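Local coordinates for uncharacterized protein (Parabacteroides merdae ATCC 43184, PDB 5BMT) that is of unknown function but carries an immunoglobulin-like fold and a predicted OB-type domain related to Bacteroides lipoproteins, at residues 205-211 / 224-230; 136-141 / 158-163; 46-50 / 117-121. All blocks are in the same frame, centred on the assembly; numbering follows the deposited sequence. Where two conformers were deposited one is given.

Overall arrangement
All three contacts reach the same large mixed beta sheet. Contact 3 comes first along the chain, contact 2 closes before contact 1 opens, and none is nested in another. The centres of contacts 1 and 2 lie about 10 Å apart. Strand 153-167 pairs with 134-140 on one side and with 203-214 on the other, through K209 backbone bonds to L159 and L161. Strand 203-214 pairs in turn with 221-233. Contact 3 lies about 21 Å from contact 1 and 18 Å from contact 2, centre to centre. I120, on its strand 118-126, packs on Y206 and L159. Contact 3 joins a loop of the predicted OB range to the large sheet.

Contact 1: residues 205-211 / 224-230; sequences SYRVKYP and WGYSKIS
W224, Y226 and K209 bury the most surface where strands 203-214 and 221-233 meet. The K209 side chain leaves its strand between W224 and Y226. Its CE lies over one face of the W224 six-membered ring, 3.7 Å from the centroid. NZ is farther along the same normal, 4.7 Å from that centroid and only 5° off it, a cation-pi contact. K209 CB also rests 3.5 Å from Y226 CE2. Y226 CD2 lies over the centre of the R207 guanidinium, 3.4 Å from R207 CZ, with the two planes 22° apart. R207 NE bonds T158 on the next strand. On the face opposite K209 and Y226, Y210 CG sits between the backbone N and the carbonyl carbon (chi1 55°), which swings the ring over G225. A side chain at G225 would clash with it. A water joins Y210 OH to Y226 O. Backbone pairs bind Y210 to G225 and Y206 to S230. Between them the register slips by one residue. There S227 OG takes the V208 N-H at 2.9 Å and donates to K228 O. The arrangement is that of an antiparallel beta hairpin interrupted by a bulge or short loop.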
ATOM      1  N   SER A 205      -6.232  12.364  -6.169  1.00 15.42           N
ATOM      2  CA  SER A 205      -5.332  11.729  -7.133  1.00 15.17           C
ATOM      3  C   SER A 205      -3.917  11.917  -6.658  1.00 17.28           C
ATOM      4  O   SER A 205      -3.540  13.033  -6.270  1.00 16.04           O
ATOM      5  CB  SER A 205      -5.486  12.349  -8.521  1.00 18.34           C
ATOM      6  OG  SER A 205      -6.774  12.134  -9.065  1.00 19.90           O
ATOM      7  N   TYR A 206      -3.123  10.854  -6.685  1.00 15.03           N
ATOM      8  CA  TYR A 206      -1.727  10.998  -6.286  1.00 14.65           C
ATOM      9  C   TYR A 206      -0.843  10.048  -7.082  1.00 18.06           C
ATOM     10  O   TYR A 206      -1.325   9.116  -7.736  1.00 17.28           O
ATOM     11  CB  TYR A 206      -1.545  10.769  -4.771  1.00 15.02           C
ATOM     12  CG  TYR A 206      -1.621   9.309  -4.365  1.00 14.20           C
ATOM     13  CD1 TYR A 206      -2.844   8.706  -4.068  1.00 16.34           C
ATOM     14  CD2 TYR A 206      -0.468   8.535  -4.257  1.00 14.05           C
ATOM     15  CE1 TYR A 206      -2.920   7.349  -3.734  1.00 16.19           C
ATOM     16  CE2 TYR A 206      -0.522   7.197  -3.843  1.00 14.04           C
ATOM     17  CZ  TYR A 206      -1.755   6.593  -3.637  1.00 16.74           C
ATOM     18  OH  TYR A 206      -1.803   5.251  -3.342  1.00 17.05           O
ATOM     19  N   ARG A 207       0.454  10.296  -7.031  1.00 15.29           N
ATOM     20  CA  ARG A 207       1.415   9.386  -7.626  1.00 14.97           C
ATOM     21  C   ARG A 207       2.611   9.296  -6.701  1.00 16.15           C
ATOM     22  O   ARG A 207       2.762  10.150  -5.821  1.00 16.12           O
ATOM     23  CB  ARG A 207       1.823   9.829  -9.024  1.00 16.38           C
ATOM     24  CG  ARG A 207       2.497  11.184  -8.974  1.00 18.18           C
ATOM     25  CD  ARG A 207       2.830  11.613 -10.366  1.00 24.65           C
ATOM     26  NE  ARG A 207       3.522  12.893 -10.351  1.00 25.98           N
ATOM     27  CZ  ARG A 207       4.130  13.400 -11.416  1.00 40.45           C
ATOM     28  NH1 ARG A 207       4.169  12.719 -12.551  1.00 33.63           N
ATOM     29  NH2 ARG A 207       4.740  14.569 -11.341  1.00 32.71           N
ATOM     30  N   VAL A 208       3.473   8.304  -6.922  1.00 12.94           N
ATOM     31  CA  VAL A 208       4.662   8.106  -6.102  1.00 13.23           C
ATOM     32  C   VAL A 208       5.882   8.249  -6.984  1.00 17.09           C
ATOM     33  O   VAL A 208       5.999   7.522  -7.974  1.00 17.76           O
ATOM     34  CB  VAL A 208       4.648   6.738  -5.383  1.00 15.57           C
ATOM     35  CG1 VAL A 208       5.923   6.549  -4.545  1.00 15.53           C
ATOM     36  CG2 VAL A 208       3.422   6.607  -4.484  1.00 15.62           C
ATOM     37  N   LYS A 209       6.801   9.173  -6.608  1.00 13.85           N
ATOM     38  CA  LYS A 209       8.047   9.326  -7.324  1.00 14.86           C
ATOM     39  C   LYS A 209       9.149   8.540  -6.600  1.00 17.93           C
ATOM     40  O   LYS A 209       9.081   8.291  -5.388  1.00 17.33           O
ATOM     41  CB  LYS A 209       8.386  10.791  -7.514  1.00 20.10           C
ATOM     42  CG  LYS A 209       8.959  11.539  -6.367  1.00 25.62           C
ATOM     43  CD  LYS A 209       9.541  12.865  -6.953  1.00 25.21           C
ATOM     44  CE  LYS A 209      10.657  13.429  -6.114  1.00 44.55           C
ATOM     45  NZ  LYS A 209      10.436  14.863  -5.775  1.00 52.25           N
ATOM     46  N   TYR A 210      10.142   8.099  -7.350  1.00 13.96           N
ATOM     47  CA  TYR A 210      11.207   7.302  -6.778  1.00 13.08           C
ATOM     48  C   TYR A 210      12.507   7.539  -7.545  1.00 15.74           C
ATOM     49  O   TYR A 210      12.458   7.908  -8.717  1.00 15.29           O
ATOM     50  CB  TYR A 210      10.832   5.787  -6.831  1.00 14.34           C
ATOM     51  CG  TYR A 210      10.486   5.289  -8.225  1.00 13.93           C
ATOM     52  CD1 TYR A 210      11.477   4.841  -9.093  1.00 15.46           C
ATOM     53  CD2 TYR A 210       9.169   5.273  -8.672  1.00 14.54           C
ATOM     54  CE1 TYR A 210      11.164   4.385 -10.371  1.00 15.42           C
ATOM     55  CE2 TYR A 210       8.838   4.822  -9.951  1.00 15.39           C
ATOM     56  CZ  TYR A 210       9.843   4.372 -10.797  1.00 15.45           C
ATOM     57  OH  TYR A 210       9.549   3.911 -12.062  1.00 17.90           O
ATOM     58  N   PRO A 211      13.666   7.288  -6.935  1.00 15.22           N
ATOM     59  CA  PRO A 211      14.937   7.517  -7.660  1.00 15.40           C
ATOM     60  C   PRO A 211      15.136   6.485  -8.772  1.00 18.08           C
ATOM     61  O   PRO A 211      15.075   5.279  -8.539  1.00 17.54           O
ATOM     62  CB  PRO A 211      16.010   7.357  -6.570  1.00 16.96           C
ATOM     63  CG  PRO A 211      15.296   7.536  -5.281  1.00 21.15           C
ATOM     64  CD  PRO A 211      13.903   6.951  -5.520  1.00 16.71           C
ATOM     65  N   TRP A 224      14.299  10.829 -11.724  1.00 17.28           N
ATOM     66  CA  TRP A 224      13.215  10.201 -10.962  1.00 16.89           C
ATOM     67  C   TRP A 224      12.231   9.523 -11.875  1.00 18.67           C
ATOM     68  O   TRP A 224      11.994   9.986 -13.008  1.00 19.79           O
ATOM     69  CB  TRP A 224      12.461  11.291 -10.172  1.00 16.97           C
ATOM     70  CG  TRP A 224      13.331  12.078  -9.234  1.00 19.15           C
ATOM     71  CD1 TRP A 224      14.136  13.139  -9.549  1.00 23.09           C
ATOM     72  CD2 TRP A 224      13.549  11.798  -7.853  1.00 19.23           C
ATOM     73  NE1 TRP A 224      14.780  13.590  -8.419  1.00 24.14           N
ATOM     74  CE2 TRP A 224      14.430  12.788  -7.360  1.00 24.32           C
ATOM     75  CE3 TRP A 224      13.023  10.843  -6.958  1.00 20.08           C
ATOM     76  CZ2 TRP A 224      14.837  12.817  -6.024  1.00 22.83           C
ATOM     77  CZ3 TRP A 224      13.434  10.876  -5.633  1.00 21.94           C
ATOM     78  CH2 TRP A 224      14.326  11.854  -5.181  1.00 23.01           C
ATOM     79  N   GLY A 225      11.647   8.454 -11.358  1.00 15.07           N
ATOM     80  CA  GLY A 225      10.560   7.741 -12.017  1.00 15.07           C
ATOM     81  C   GLY A 225       9.278   8.057 -11.275  1.00 17.45           C
ATOM     82  O   GLY A 225       9.312   8.516 -10.121  1.00 15.56           O
ATOM     83  N   TYR A 226       8.127   7.786 -11.904  1.00 16.28           N
ATOM     84  CA  TYR A 226       6.832   8.068 -11.296  1.00 15.53           C
ATOM     85  C   TYR A 226       5.903   6.913 -11.539  1.00 17.53           C
ATOM     86  O   TYR A 226       5.847   6.371 -12.667  1.00 16.67           O
ATOM     87  CB  TYR A 226       6.205   9.359 -11.904  1.00 18.23           C
ATOM     88  CG  TYR A 226       7.059  10.593 -11.695  1.00 20.88           C
ATOM     89  CD1 TYR A 226       8.112  10.895 -12.558  1.00 23.40           C
ATOM     90  CD2 TYR A 226       6.829  11.448 -10.618  1.00 22.86           C
ATOM     91  CE1 TYR A 226       8.948  11.995 -12.334  1.00 23.89           C
ATOM     92  CE2 TYR A 226       7.622  12.585 -10.416  1.00 24.41           C
ATOM     93  CZ  TYR A 226       8.691  12.839 -11.264  1.00 29.65           C
ATOM     94  OH  TYR A 226       9.497  13.935 -11.056  1.00 33.25           O
ATOM     95  N   SER A 227       5.146   6.569 -10.522  1.00 15.13           N
ATOM     96  CA  SER A 227       4.109   5.550 -10.665  1.00 13.56           C
ATOM     97  C   SER A 227       2.975   6.081 -11.523  1.00 15.63           C
ATOM     98  O   SER A 227       2.888   7.282 -11.786  1.00 17.57           O
ATOM     99  CB  SER A 227       3.535   5.218  -9.279  1.00 15.16           C
ATOM    100  OG  SER A 227       2.674   6.242  -8.780  1.00 15.66           O
ATOM    101  N   LYS A 228       2.055   5.191 -11.885  1.00 15.52           N
ATOM    102  CA  LYS A 228       0.801   5.613 -12.466  1.00 16.89           C
ATOM    103  C   LYS A 228       0.027   6.396 -11.408  1.00 18.05           C
ATOM    104  O   LYS A 228       0.329   6.299 -10.202  1.00 18.17           O
ATOM    105  CB  LYS A 228      -0.037   4.390 -12.879  1.00 19.52           C
ATOM    106  CG  LYS A 228       0.544   3.593 -14.012  1.00 29.95           C
ATOM    107  CD  LYS A 228      -0.512   2.661 -14.614  1.00 46.29           C
ATOM    108  CE  LYS A 228      -0.836   1.432 -13.787  1.00 63.98           C
ATOM    109  NZ  LYS A 228      -2.132   0.828 -14.196  1.00 76.11           N
ATOM    110  N   ILE A 229      -0.980   7.150 -11.837  1.00 16.16           N
ATOM    111  CA  ILE A 229      -1.817   7.863 -10.899  1.00 14.76           C
ATOM    112  C   ILE A 229      -2.748   6.872 -10.175  1.00 18.59           C
ATOM    113  O   ILE A 229      -3.319   5.951 -10.782  1.00 20.03           O
ATOM    114  CB  ILE A 229      -2.602   8.967 -11.641  1.00 17.38           C
ATOM    115  CG1 ILE A 229      -1.621  10.051 -12.167  1.00 18.49           C
ATOM    116  CG2 ILE A 229      -3.736   9.577 -10.762  1.00 20.16           C
ATOM    117  CD1 ILE A 229      -2.206  10.925 -13.307  1.00 25.65           C
ATOM    118  N   SER A 230      -2.865   7.054  -8.861  1.00 15.37           N
ATOM    119  CA  SER A 230      -3.755   6.267  -8.010  0.50 14.60           C
ATOM    120  C   SER A 230      -4.818   7.194  -7.464  1.00 19.01           C
ATOM    121  O   SER A 230      -4.547   8.381  -7.271  1.00 18.62           O
ATOM    122  CB  SER A 230      -2.971   5.626  -6.871  0.50 17.27           C
ATOM    123  OG  SER A 230      -1.801   4.967  -7.316  0.50 19.57           O
TER
HETATM  124  O   HOH W   1       6.892   3.877 -12.857  1.00 17.23           O

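Contact 2: residues 136-141 / 158-163; sequences TYIMSM and TLCLRA
Y137 CG stands anti to its carbonyl carbon (chi1 -62°), which brings the ring beside A163. M139 CG is instead anti to the backbone N (chi1 -179°), and in the modelled conformer a bend at chi2 brings SE close to the C160 carbonyl, 3.4 Å from C160 O. These two residues lie on one face of an antiparallel ladder between strands 134-140 and 153-167, part of the large mixed sheet. I138 with R162 and S140 with C160 are the hydrogen-bonded pairs, and Y137 with A163 and M139 with L161 are the non-hydrogen-bonded ones. Y137 CE1 meets A163 CB at 3.6 Å, and Y137 CB meets L161 CD1 at 4.0 Å. In the same modelled conformer, the selenium of M139, a selenomethionine, touches two leucines: SE is 4.0 Å from L161 CB and 4.1 Å from L159 CB. V208 of strand 203-214 also touches M139 and L161, while P124 of strand 118-126 touches Y137 and L161. The Y137 hydroxyl bonds D179 and N135 and is thus held at its polar end.

The other face carries I138, S140, C160 and R162. I138 and R162 run side by side in the same direction, with I138 CG2 3.8 Å from R162 CB. Beyond this stem the arginine bends at chi3 to reach E101. Its NE forms a salt bridge there, and its NH1 and NH2 bond the carbonyls of D94 and M96, so all three nitrogens have partners. At the S140 pair, the C160 N-H reaches S140 O at 2.8 Å.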
ATOM      1  N   THR A 136      14.921  -0.959   4.029  1.00 15.65           N
ATOM      2  CA  THR A 136      13.978  -0.141   4.782  1.00 15.69           C
ATOM      3  C   THR A 136      13.648   1.050   3.896  1.00 16.22           C
ATOM      4  O   THR A 136      14.370   1.339   2.919  1.00 18.20           O
ATOM      5  CB  THR A 136      14.402   0.243   6.189  1.00 22.49           C
ATOM      6  OG1 THR A 136      15.655   0.897   6.124  1.00 26.16           O
ATOM      7  CG2 THR A 136      14.362  -0.977   7.139  1.00 26.56           C
ATOM      8  N   TYR A 137      12.553   1.708   4.213  1.00 14.35           N
ATOM      9  CA  TYR A 137      12.007   2.728   3.344  1.00 13.97           C
ATOM     10  C   TYR A 137      11.627   3.984   4.052  1.00 17.13           C
ATOM     11  O   TYR A 137      11.428   4.014   5.262  1.00 17.25           O
ATOM     12  CB  TYR A 137      10.717   2.167   2.670  1.00 13.20           C
ATOM     13  CG  TYR A 137      10.998   0.956   1.803  1.00 12.91           C
ATOM     14  CD1 TYR A 137      11.352   1.102   0.463  1.00 14.35           C
ATOM     15  CD2 TYR A 137      10.957  -0.342   2.334  1.00 13.51           C
ATOM     16  CE1 TYR A 137      11.687   0.000  -0.321  1.00 14.00           C
ATOM     17  CE2 TYR A 137      11.297  -1.452   1.558  1.00 14.50           C
ATOM     18  CZ  TYR A 137      11.652  -1.273   0.227  1.00 14.86           C
ATOM     19  OH  TYR A 137      12.007  -2.357  -0.554  1.00 15.60           O
ATOM     20  N   ILE A 138      11.505   5.046   3.258  1.00 14.84           N
ATOM     21  CA  ILE A 138      10.988   6.302   3.717  1.00 15.35           C
ATOM     22  C   ILE A 138      10.003   6.784   2.662  1.00 16.53           C
ATOM     23  O   ILE A 138      10.361   6.927   1.482  1.00 15.82           O
ATOM     24  CB  ILE A 138      12.090   7.373   4.050  1.00 19.62           C
ATOM     25  CG1 ILE A 138      11.485   8.762   4.320  1.00 22.63           C
ATOM     26  CG2 ILE A 138      13.145   7.496   2.955  1.00 19.87           C
ATOM     27  CD1 ILE A 138      11.056   8.913   5.594  1.00 34.45           C
HETATM   28  N   MSE A 139       8.764   7.003   3.081  1.00 14.10           N
HETATM   29  CA  MSE A 139       7.721   7.575   2.243  0.65 12.50           C
HETATM   30  C   MSE A 139       7.501   8.975   2.766  1.00 16.56           C
HETATM   31  O   MSE A 139       7.179   9.140   3.944  1.00 16.57           O
HETATM   32  CB  MSE A 139       6.438   6.725   2.286  0.65 13.27           C
HETATM   33  CG  MSE A 139       5.338   7.279   1.402  0.65 15.64           C
HETATM   34 SE   MSE A 139       5.608   6.973  -0.491  0.49 18.61          SE
HETATM   35  CE  MSE A 139       4.237   5.664  -0.855  0.65 16.53           C
ATOM     36  N   SER A 140       7.728   9.978   1.926  1.00 15.73           N
ATOM     37  CA  SER A 140       7.602  11.333   2.401  1.00 16.17           C
ATOM     38  C   SER A 140       6.789  12.178   1.455  1.00 21.21           C
ATOM     39  O   SER A 140       6.587  11.810   0.296  1.00 20.34           O
ATOM     40  CB  SER A 140       8.997  11.937   2.595  1.00 19.02           C
ATOM     41  OG  SER A 140       9.757  11.936   1.391  1.00 22.98           O
HETATM   42  N   MSE A 141       6.518  13.393   1.868  0.50 18.33           N
HETATM   43  CA  MSE A 141       5.871  14.332   0.978  0.50 17.62           C
HETATM   44  C   MSE A 141       5.932  15.699   1.575  0.50 22.87           C
HETATM   45  O   MSE A 141       6.174  15.851   2.778  0.50 22.42           O
HETATM   46  CB  MSE A 141       4.418  13.946   0.621  0.50 18.77           C
HETATM   47  CG  MSE A 141       3.542  13.597   1.806  0.50 24.17           C
HETATM   48 SE   MSE A 141       1.726  14.112   1.394  0.38 29.49          SE
HETATM   49  CE  MSE A 141       1.933  15.792   1.660  0.50 23.28           C
ATOM     50  N   THR A 158       2.048  14.489  -5.274  1.00 17.61           N
ATOM     51  CA  THR A 158       3.176  13.574  -5.453  1.00 16.75           C
ATOM     52  C   THR A 158       3.788  13.213  -4.100  1.00 19.50           C
ATOM     53  O   THR A 158       4.128  14.103  -3.301  1.00 20.97           O
ATOM     54  CB  THR A 158       4.238  14.215  -6.375  1.00 21.62           C
ATOM     55  OG1 THR A 158       3.680  14.399  -7.673  1.00 22.78           O
ATOM     56  CG2 THR A 158       5.501  13.340  -6.514  1.00 21.78           C
ATOM     57  N   LEU A 159       3.875  11.900  -3.844  1.00 15.13           N
ATOM     58  CA  LEU A 159       4.547  11.333  -2.680  0.70 15.25           C
ATOM     59  C   LEU A 159       5.903  10.826  -3.166  1.00 16.23           C
ATOM     60  O   LEU A 159       6.076  10.644  -4.379  1.00 17.58           O
ATOM     61  CB  LEU A 159       3.717  10.182  -2.091  0.70 16.02           C
ATOM     62  CG  LEU A 159       2.541  10.553  -1.187  0.70 20.82           C
ATOM     63  CD1 LEU A 159       1.451  11.321  -1.936  0.70 21.62           C
ATOM     64  CD2 LEU A 159       1.936   9.304  -0.573  0.70 21.00           C
ATOM     65  N   CYS A 160       6.852  10.637  -2.259  1.00 14.50           N
ATOM     66  CA  CYS A 160       8.154  10.149  -2.658  0.70 14.23           C
ATOM     67  C   CYS A 160       8.533   8.906  -1.870  1.00 17.94           C
ATOM     68  O   CYS A 160       8.415   8.879  -0.650  1.00 17.27           O
ATOM     69  CB  CYS A 160       9.198  11.240  -2.485  0.70 15.87           C
ATOM     70  SG  CYS A 160      10.873  10.691  -2.854  0.70 20.00           S
ATOM     71  N   LEU A 161       9.016   7.866  -2.581  1.00 14.18           N
ATOM     72  CA  LEU A 161       9.453   6.636  -1.922  1.00 13.35           C
ATOM     73  C   LEU A 161      10.932   6.450  -2.174  1.00 14.82           C
ATOM     74  O   LEU A 161      11.378   6.474  -3.341  1.00 16.47           O
ATOM     75  CB  LEU A 161       8.697   5.401  -2.407  1.00 13.94           C
ATOM     76  CG  LEU A 161       9.087   4.082  -1.704  1.00 17.57           C
ATOM     77  CD1 LEU A 161       8.715   4.091  -0.224  1.00 17.33           C
ATOM     78  CD2 LEU A 161       8.419   2.904  -2.377  1.00 22.17           C
ATOM     79  N   ARG A 162      11.704   6.324  -1.075  1.00 13.23           N
ATOM     80  CA  ARG A 162      13.120   6.041  -1.154  1.00 13.40           C
ATOM     81  C   ARG A 162      13.454   4.834  -0.292  1.00 15.65           C
ATOM     82  O   ARG A 162      12.703   4.494   0.635  1.00 14.94           O
ATOM     83  CB  ARG A 162      13.949   7.278  -0.797  1.00 14.86           C
ATOM     84  CG  ARG A 162      13.705   8.315  -1.912  1.00 19.95           C
ATOM     85  CD  ARG A 162      14.202   9.698  -1.643  1.00 18.42           C
ATOM     86  NE  ARG A 162      15.655   9.756  -1.713  1.00 19.29           N
ATOM     87  CZ  ARG A 162      16.356  10.879  -1.598  1.00 24.43           C
ATOM     88  NH1 ARG A 162      15.735  12.045  -1.467  1.00 19.67           N
ATOM     89  NH2 ARG A 162      17.676  10.851  -1.667  1.00 20.05           N
ATOM     90  N   ALA A 163      14.533   4.155  -0.642  1.00 15.48           N
ATOM     91  CA  ALA A 163      14.933   2.915   0.022  1.00 15.04           C
ATOM     92  C   ALA A 163      16.385   2.931   0.432  1.00 17.06           C
ATOM     93  O   ALA A 163      17.220   3.466  -0.311  1.00 17.28           O
ATOM     94  CB  ALA A 163      14.725   1.742  -0.920  1.00 16.70           C
TER

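Contact 3: residues 46-50 / 117-121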
ATOM      1  N   ARG A  46      -2.373  -9.120  13.576  1.00 16.54           N
ATOM      2  CA  ARG A  46      -3.081  -8.246  14.479  0.50 16.24           C
ATOM      3  C   ARG A  46      -3.776  -7.166  13.658  1.00 18.08           C
ATOM      4  O   ARG A  46      -3.412  -6.879  12.507  1.00 15.51           O
ATOM      5  CB  ARG A  46      -2.233  -7.701  15.631  0.50 16.82           C
ATOM      6  CG  ARG A  46      -1.175  -6.673  15.286  0.50 25.73           C
ATOM      7  CD  ARG A  46      -0.406  -6.253  16.535  0.50 34.31           C
ATOM      8  NE  ARG A  46      -1.162  -5.317  17.376  0.50 43.76           N
ATOM      9  CZ  ARG A  46      -0.762  -4.863  18.562  0.50 56.23           C
ATOM     10  NH1 ARG A  46       0.395  -5.259  19.078  0.50 37.16           N
ATOM     11  NH2 ARG A  46      -1.520  -4.016  19.245  0.50 46.37           N
ATOM     12  N   ALA A  47      -4.835  -6.615  14.245  1.00 15.88           N
ATOM     13  CA  ALA A  47      -5.621  -5.588  13.560  1.00 13.70           C
ATOM     14  C   ALA A  47      -4.695  -4.451  13.118  1.00 14.87           C
ATOM     15  O   ALA A  47      -3.803  -4.028  13.873  1.00 15.56           O
ATOM     16  CB  ALA A  47      -6.692  -5.056  14.516  1.00 14.48           C
ATOM     17  N   GLY A  48      -4.885  -4.027  11.883  1.00 11.31           N
ATOM     18  CA  GLY A  48      -4.071  -2.994  11.251  1.00 11.78           C
ATOM     19  C   GLY A  48      -3.021  -3.543  10.314  1.00 14.70           C
ATOM     20  O   GLY A  48      -2.439  -2.782   9.539  1.00 15.50           O
ATOM     21  N   ASP A  49      -2.737  -4.847  10.386  1.00 12.52           N
ATOM     22  CA  ASP A  49      -1.764  -5.453   9.486  1.00 11.73           C
ATOM     23  C   ASP A  49      -2.288  -5.500   8.075  1.00 13.98           C
ATOM     24  O   ASP A  49      -3.484  -5.672   7.843  1.00 14.06           O
ATOM     25  CB  ASP A  49      -1.476  -6.913   9.898  1.00 12.44           C
ATOM     26  CG  ASP A  49      -0.599  -7.095  11.126  1.00 16.30           C
ATOM     27  OD1 ASP A  49      -0.020  -6.100  11.600  1.00 18.71           O
ATOM     28  OD2 ASP A  49      -0.471  -8.247  11.600  1.00 18.93           O
ATOM     29  N   CYS A  50      -1.370  -5.420   7.123  1.00 12.00           N
ATOM     30  CA  CYS A  50      -1.667  -5.626   5.710  1.00 11.81           C
ATOM     31  C   CYS A  50      -1.078  -6.936   5.291  1.00 12.88           C
ATOM     32  O   CYS A  50       0.024  -7.297   5.724  1.00 13.27           O
ATOM     33  CB  CYS A  50      -1.086  -4.506   4.867  1.00 12.14           C
ATOM     34  SG  CYS A  50      -1.926  -2.930   5.089  1.00 15.95           S
ATOM     35  N   TYR A 117      -8.865   1.441   9.968  1.00 13.55           N
ATOM     36  CA  TYR A 117      -7.563   1.851   9.472  1.00 13.13           C
ATOM     37  C   TYR A 117      -7.557   2.203   8.017  1.00 14.99           C
ATOM     38  O   TYR A 117      -8.425   1.769   7.242  1.00 14.68           O
ATOM     39  CB  TYR A 117      -6.578   0.669   9.627  1.00 13.63           C
ATOM     40  CG  TYR A 117      -6.326   0.230  11.044  1.00 15.57           C
ATOM     41  CD1 TYR A 117      -5.391   0.885  11.838  1.00 16.57           C
ATOM     42  CD2 TYR A 117      -7.006  -0.857  11.589  1.00 16.50           C
ATOM     43  CE1 TYR A 117      -5.134   0.470  13.145  1.00 19.55           C
ATOM     44  CE2 TYR A 117      -6.786  -1.257  12.901  1.00 17.38           C
ATOM     45  CZ  TYR A 117      -5.837  -0.602  13.670  1.00 21.13           C
ATOM     46  OH  TYR A 117      -5.599  -0.987  14.972  1.00 24.46           O
ATOM     47  N   LYS A 118      -6.529   2.981   7.635  1.00 12.98           N
ATOM     48  CA  LYS A 118      -6.211   3.243   6.219  1.00 11.81           C
ATOM     49  C   LYS A 118      -4.737   2.976   6.030  1.00 12.12           C
ATOM     50  O   LYS A 118      -3.926   3.414   6.867  1.00 12.41           O
ATOM     51  CB  LYS A 118      -6.567   4.677   5.782  1.00 13.53           C
ATOM     52  CG  LYS A 118      -8.064   4.972   5.966  1.00 15.30           C
ATOM     53  CD  LYS A 118      -8.441   6.337   5.434  1.00 16.02           C
ATOM     54  CE  LYS A 118      -9.904   6.650   5.743  1.00 18.00           C
ATOM     55  NZ  LYS A 118     -10.104   7.029   7.173  1.00 20.41           N
ATOM     56  N   ARG A 119      -4.379   2.264   4.955  1.00 11.23           N
ATOM     57  CA  ARG A 119      -2.965   2.023   4.645  1.00 11.21           C
ATOM     58  C   ARG A 119      -2.723   2.170   3.187  1.00 12.79           C
ATOM     59  O   ARG A 119      -3.519   1.682   2.378  1.00 13.34           O
ATOM     60  CB  ARG A 119      -2.480   0.616   5.059  1.00 13.24           C
ATOM     61  CG  ARG A 119      -2.085   0.469   6.538  1.00 15.44           C
ATOM     62  CD  ARG A 119      -3.267   0.048   7.382  1.00 14.76           C
ATOM     63  NE  ARG A 119      -2.816  -0.118   8.772  1.00 15.68           N
ATOM     64  CZ  ARG A 119      -2.592   0.868   9.636  1.00 16.22           C
ATOM     65  NH1 ARG A 119      -2.832   2.136   9.292  1.00 14.99           N
ATOM     66  NH2 ARG A 119      -2.137   0.597  10.859  1.00 17.13           N
ATOM     67  N   ILE A 120      -1.593   2.788   2.827  1.00 11.87           N
ATOM     68  CA  ILE A 120      -1.170   2.754   1.433  1.00 12.42           C
ATOM     69  C   ILE A 120      -0.346   1.477   1.269  1.00 14.51           C
ATOM     70  O   ILE A 120       0.615   1.264   2.023  1.00 15.55           O
ATOM     71  CB  ILE A 120      -0.327   3.983   1.053  1.00 15.19           C
ATOM     72  CG1 ILE A 120      -1.102   5.264   1.299  1.00 18.16           C
ATOM     73  CG2 ILE A 120       0.125   3.890  -0.422  1.00 18.51           C
ATOM     74  CD1 ILE A 120      -0.167   6.513   1.314  1.00 28.64           C
ATOM     75  N   VAL A 121      -0.722   0.616   0.349  1.00 12.00           N
ATOM     76  CA  VAL A 121       0.137  -0.515   0.008  1.00 12.11           C
ATOM     77  C   VAL A 121       0.947  -0.044  -1.180  1.00 13.30           C
ATOM     78  O   VAL A 121       0.358   0.438  -2.168  1.00 13.40           O
ATOM     79  CB  VAL A 121      -0.639  -1.816  -0.317  1.00 14.25           C
ATOM     80  CG1 VAL A 121       0.270  -2.896  -0.925  1.00 14.87           C
ATOM     81  CG2 VAL A 121      -1.328  -2.347   0.937  1.00 14.71           C
TER
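A type II beta turn from R46 to D49, just before strand 50-57, packs against the start of strand 118-126. G48 meets both Y117 and R119: its CA lies over the Y117 ring and its O takes a bond from R119. The CA is centred on the ring, 3.6 Å from the centroid and 13° off the normal, a CH-pi contact. G48 has a positive phi, and a CB there would press on Y117. The G48 carbonyl is gripped by R119. NE donates to G48 O at 2.8 Å, in the carbonyl plane and on a lone pair, with an N-H...O angle of 175°. A bend at chi2 (90°) places R119 NE beside G48 O. The guanidinium lies against Y117 CD1, which sits 3.4 Å above the guanidinium plane. NH1 bonds K118 O at 3.0 Å and forms a salt bridge with E184, so the group is fixed on several sides. A leucine in place of R119 would probably leave G48 O without this donor and E184 without its charged mate. C50 SG lies against the arginine stem, 3.6 Å from R119 CB. Within the turn, D49 N bonds R46 O at 3.0 Å. The arrangement thus docks a turn of the predicted OB domain range onto the first residues of a strand in the large mixed sheet.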